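Local coordinates for MlnD (Bacillus methylotrophicus, PDB 5IL5), which forms the dehydratase domain of a trans-AT polyketide synthase for macrolactin, probably removing water from beta-hydroxyacyl chains tethered to a carrier protein, at residues Pro89-Pro101 against Glu235-Asp247. Sequence-based numbering, arbitrary orientation.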
# COMPACT_ATOMS: atom_id res chain seq x y z
N PRO A 89 2.11 -10.37 14.73
CA PRO A 89 3.43 -9.88 15.15
C PRO A 89 4.54 -10.74 14.57
O PRO A 89 4.35 -11.90 14.21
CB PRO A 89 3.39 -9.99 16.68
CG PRO A 89 1.95 -9.97 17.03
CD PRO A 89 1.22 -10.62 15.88
N ILE A 90 5.73 -10.14 14.49
CA ILE A 90 6.94 -10.85 14.13
C ILE A 90 7.75 -11.03 15.40
O ILE A 90 8.17 -10.04 16.03
CB ILE A 90 7.74 -10.10 13.05
CG1 ILE A 90 6.94 -10.03 11.75
CG2 ILE A 90 9.09 -10.78 12.81
CD1 ILE A 90 6.58 -11.38 11.13
N ILE A 91 7.99 -12.28 15.78
CA ILE A 91 8.72 -12.60 17.00
C ILE A 91 10.16 -12.98 16.71
O ILE A 91 11.06 -12.58 17.45
CB ILE A 91 8.01 -13.72 17.78
CG1 ILE A 91 6.59 -13.32 18.19
CG2 ILE A 91 8.80 -14.08 19.03
CD1 ILE A 91 6.51 -12.05 19.02
N LYS A 92 10.40 -13.73 15.65
CA LYS A 92 11.71 -14.32 15.42
C LYS A 92 12.12 -14.08 13.98
O LYS A 92 11.34 -14.32 13.06
CB LYS A 92 11.68 -15.82 15.74
CG LYS A 92 13.03 -16.42 16.12
CD LYS A 92 12.85 -17.86 16.59
CE LYS A 92 14.16 -18.51 17.04
NZ LYS A 92 14.54 -18.16 18.44
N LEU A 93 13.34 -13.60 13.81
CA LEU A 93 13.94 -13.44 12.49
C LEU A 93 15.18 -14.32 12.48
O LEU A 93 15.91 -14.39 13.47
CB LEU A 93 14.31 -11.98 12.21
CG LEU A 93 13.11 -11.04 12.30
CD1 LEU A 93 12.96 -10.51 13.72
CD2 LEU A 93 13.16 -9.90 11.30
N THR A 94 15.39 -15.03 11.38
CA THR A 94 16.50 -15.96 11.29
C THR A 94 17.28 -15.69 10.02
O THR A 94 16.77 -15.12 9.06
CB THR A 94 16.02 -17.42 11.35
OG1 THR A 94 15.23 -17.72 10.20
CG2 THR A 94 15.18 -17.64 12.61
N GLU A 95 18.55 -16.11 10.04
CA GLU A 95 19.42 -16.10 8.87
C GLU A 95 19.47 -14.71 8.24
O GLU A 95 19.13 -14.50 7.08
CB GLU A 95 18.97 -17.14 7.85
CG GLU A 95 18.70 -18.51 8.43
CD GLU A 95 18.17 -19.46 7.39
OE1 GLU A 95 18.27 -19.12 6.18
OE2 GLU A 95 17.64 -20.53 7.78
N LEU A 96 19.87 -13.73 9.05
CA LEU A 96 20.02 -12.37 8.57
C LEU A 96 21.36 -12.21 7.88
O LEU A 96 22.38 -12.73 8.34
CB LEU A 96 19.90 -11.38 9.73
CG LEU A 96 18.62 -11.43 10.56
CD1 LEU A 96 18.71 -12.48 11.67
CD2 LEU A 96 18.35 -10.06 11.16
N SER A 97 21.36 -11.50 6.75
CA SER A 97 22.56 -11.29 5.95
C SER A 97 22.66 -9.82 5.59
O SER A 97 21.75 -9.28 4.96
CB SER A 97 22.54 -12.16 4.69
OG SER A 97 23.71 -11.98 3.94
N PHE A 98 23.76 -9.18 5.97
CA PHE A 98 24.00 -7.77 5.66
C PHE A 98 25.09 -7.68 4.60
O PHE A 98 26.21 -8.15 4.81
CB PHE A 98 24.38 -6.99 6.92
CG PHE A 98 23.27 -6.92 7.93
CD1 PHE A 98 23.02 -7.97 8.80
CD2 PHE A 98 22.47 -5.79 8.01
CE1 PHE A 98 21.99 -7.90 9.72
CE2 PHE A 98 21.45 -5.72 8.93
CZ PHE A 98 21.21 -6.77 9.79
N ARG A 99 24.75 -7.08 3.46
CA ARG A 99 25.63 -7.06 2.30
C ARG A 99 26.16 -5.69 1.92
O ARG A 99 27.28 -5.60 1.41
CB ARG A 99 24.89 -7.66 1.09
CG ARG A 99 24.79 -9.17 1.17
CD ARG A 99 23.84 -9.73 0.14
NE ARG A 99 24.12 -9.26 -1.21
CZ ARG A 99 23.57 -9.79 -2.30
NH1 ARG A 99 22.73 -10.81 -2.19
NH2 ARG A 99 23.87 -9.30 -3.49
N GLU A 100 25.39 -4.63 2.13
CA GLU A 100 25.84 -3.29 1.79
C GLU A 100 25.37 -2.31 2.86
O GLU A 100 24.29 -2.50 3.44
CB GLU A 100 25.33 -2.83 0.42
CG GLU A 100 25.93 -3.58 -0.77
CD GLU A 100 27.42 -3.35 -0.94
OE1 GLU A 100 27.93 -2.33 -0.41
OE2 GLU A 100 28.08 -4.18 -1.61
N PRO A 101 26.15 -1.27 3.14
CA PRO A 101 25.68 -0.21 4.03
C PRO A 101 24.74 0.75 3.31
O PRO A 101 24.84 0.98 2.10
CB PRO A 101 26.97 0.50 4.45
CG PRO A 101 27.89 0.28 3.31
CD PRO A 101 27.57 -1.09 2.78
N GLU A 235 32.99 -3.89 11.19
CA GLU A 235 32.07 -2.77 11.04
C GLU A 235 31.05 -3.06 9.95
O GLU A 235 30.64 -2.17 9.19
CB GLU A 235 32.83 -1.47 10.76
CG GLU A 235 33.12 -0.64 12.01
CD GLU A 235 34.41 -1.05 12.71
OE1 GLU A 235 35.47 -1.10 12.04
OE2 GLU A 235 34.36 -1.36 13.92
N LEU A 236 30.64 -4.32 9.85
CA LEU A 236 29.50 -4.75 9.06
C LEU A 236 29.16 -6.17 9.50
O LEU A 236 29.99 -7.07 9.31
CB LEU A 236 29.79 -4.71 7.56
CG LEU A 236 28.67 -5.28 6.69
CD1 LEU A 236 28.43 -4.35 5.51
CD2 LEU A 236 28.97 -6.69 6.20
N PRO A 237 27.99 -6.43 10.08
CA PRO A 237 27.71 -7.80 10.52
C PRO A 237 27.19 -8.64 9.38
O PRO A 237 26.00 -8.62 9.05
CB PRO A 237 26.66 -7.61 11.64
CG PRO A 237 26.18 -6.18 11.53
CD PRO A 237 26.88 -5.51 10.39
N GLU A 238 28.10 -9.41 8.78
CA GLU A 238 27.78 -10.16 7.56
C GLU A 238 26.62 -11.12 7.78
O GLU A 238 25.75 -11.24 6.91
CB GLU A 238 29.03 -10.90 7.08
CG GLU A 238 28.99 -11.38 5.63
CD GLU A 238 30.37 -11.68 5.07
OE1 GLU A 238 31.31 -11.90 5.87
OE2 GLU A 238 30.52 -11.70 3.83
N ASN A 239 26.58 -11.79 8.93
CA ASN A 239 25.54 -12.78 9.20
C ASN A 239 25.08 -12.69 10.65
O ASN A 239 25.85 -12.34 11.55
CB ASN A 239 26.03 -14.19 8.94
CG ASN A 239 26.16 -14.50 7.47
OD1 ASN A 239 27.21 -14.31 6.88
ND2 ASN A 239 25.08 -14.98 6.86
N ILE A 240 23.79 -12.96 10.86
CA ILE A 240 23.23 -13.13 12.19
C ILE A 240 22.24 -14.30 12.13
O ILE A 240 21.30 -14.27 11.34
CB ILE A 240 22.53 -11.86 12.70
CG1 ILE A 240 23.50 -10.68 12.57
CG2 ILE A 240 22.09 -12.05 14.15
CD1 ILE A 240 23.06 -9.39 13.24
N LYS A 241 22.47 -15.32 12.95
CA LYS A 241 21.69 -16.55 12.83
C LYS A 241 20.26 -16.35 13.33
O LYS A 241 19.30 -16.68 12.63
CB LYS A 241 22.38 -17.70 13.57
CG LYS A 241 23.67 -18.18 12.89
CD LYS A 241 23.73 -19.71 12.80
CE LYS A 241 24.97 -20.22 12.05
NZ LYS A 241 24.92 -19.99 10.57
N GLU A 242 20.08 -15.81 14.54
CA GLU A 242 18.75 -15.64 15.10
C GLU A 242 18.57 -14.26 15.72
O GLU A 242 19.51 -13.67 16.26
CB GLU A 242 18.43 -16.68 16.17
CG GLU A 242 17.84 -17.97 15.62
CD GLU A 242 17.50 -18.96 16.71
OE1 GLU A 242 17.85 -18.69 17.88
OE2 GLU A 242 16.86 -19.98 16.41
N CYS A 243 17.34 -13.76 15.63
CA CYS A 243 16.91 -12.58 16.37
C CYS A 243 15.50 -12.82 16.90
O CYS A 243 14.55 -12.93 16.12
CB CYS A 243 16.94 -11.33 15.50
SG CYS A 243 16.33 -9.89 16.38
N THR A 244 15.36 -12.88 18.22
CA THR A 244 14.10 -13.16 18.88
C THR A 244 13.72 -11.97 19.75
O THR A 244 14.57 -11.42 20.46
CB THR A 244 14.21 -14.43 19.74
OG1 THR A 244 14.84 -15.47 18.98
CG2 THR A 244 12.84 -14.89 20.23
N ILE A 245 12.45 -11.59 19.69
CA ILE A 245 11.93 -10.44 20.43
C ILE A 245 10.93 -11.00 21.43
O ILE A 245 9.78 -11.27 21.08
CB ILE A 245 11.28 -9.40 19.52
CG1 ILE A 245 12.21 -9.02 18.37
CG2 ILE A 245 10.93 -8.14 20.31
CD1 ILE A 245 11.46 -8.64 17.14
N PHE A 246 11.36 -11.17 22.69
CA PHE A 246 10.51 -11.77 23.71
C PHE A 246 9.55 -10.76 24.32
O PHE A 246 8.42 -11.11 24.68
CB PHE A 246 11.38 -12.37 24.80
CG PHE A 246 12.33 -13.42 24.32
CD1 PHE A 246 11.91 -14.74 24.19
CD2 PHE A 246 13.63 -13.10 23.99
CE1 PHE A 246 12.78 -15.71 23.74
CE2 PHE A 246 14.50 -14.07 23.54
CZ PHE A 246 14.08 -15.37 23.42
N ASP A 247 9.97 -9.51 24.43
CA ASP A 247 9.22 -8.52 25.19
C ASP A 247 9.68 -7.14 24.72
O ASP A 247 10.82 -6.75 24.98
CB ASP A 247 9.43 -8.70 26.69
CG ASP A 247 8.56 -7.78 27.52
OD1 ASP A 247 8.00 -6.82 26.96
OD2 ASP A 247 8.44 -8.02 28.75
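Leu93 and Cys243 pair across the antiparallel seam of a double hotdog fold. Strand 92-98 probably belongs to the N-terminal hotdog and strand 239-245 to the C-terminal one, consistent with a seam that joins the two halves of the dehydratase domain. Backbone bonds carry it. Leu93 N gives a nearly straight bond to Cys243 O (2.7 Å, 171° at the hydrogen), and Cys243 N returns one to Leu93 O. Leu96 and Ile240 form a second reciprocal pair. Between the pairs the chain turns a corner at Glu95, whose N still binds Lys241 O.

The apolar face carries Leu93, Leu96, Ile240 and Cys243. Leu96 CB packs on Ile240 CB at 4.0 Å. Leu93 and Leu96 also touch helix 74-86, through Ala78 and Ile75. Phe98 CE1 meets Ile240 CD1 at 4.0 Å, and Leu285 lies against Ile240.

The opposite face is polar. Lys92 swings CG roughly opposite its backbone N (chi1 -155°) and bends only at its last torsion, which brings NZ over the neighbouring strand. Its ammonium forms a cation-pi contact with Tyr147. Lys92 NZ forms a salt bridge with Glu242 OE1 at 3.4 Å, a weak hydrogen bond. Lys92 NZ also donates to Thr244 OG1 at 2.8 Å.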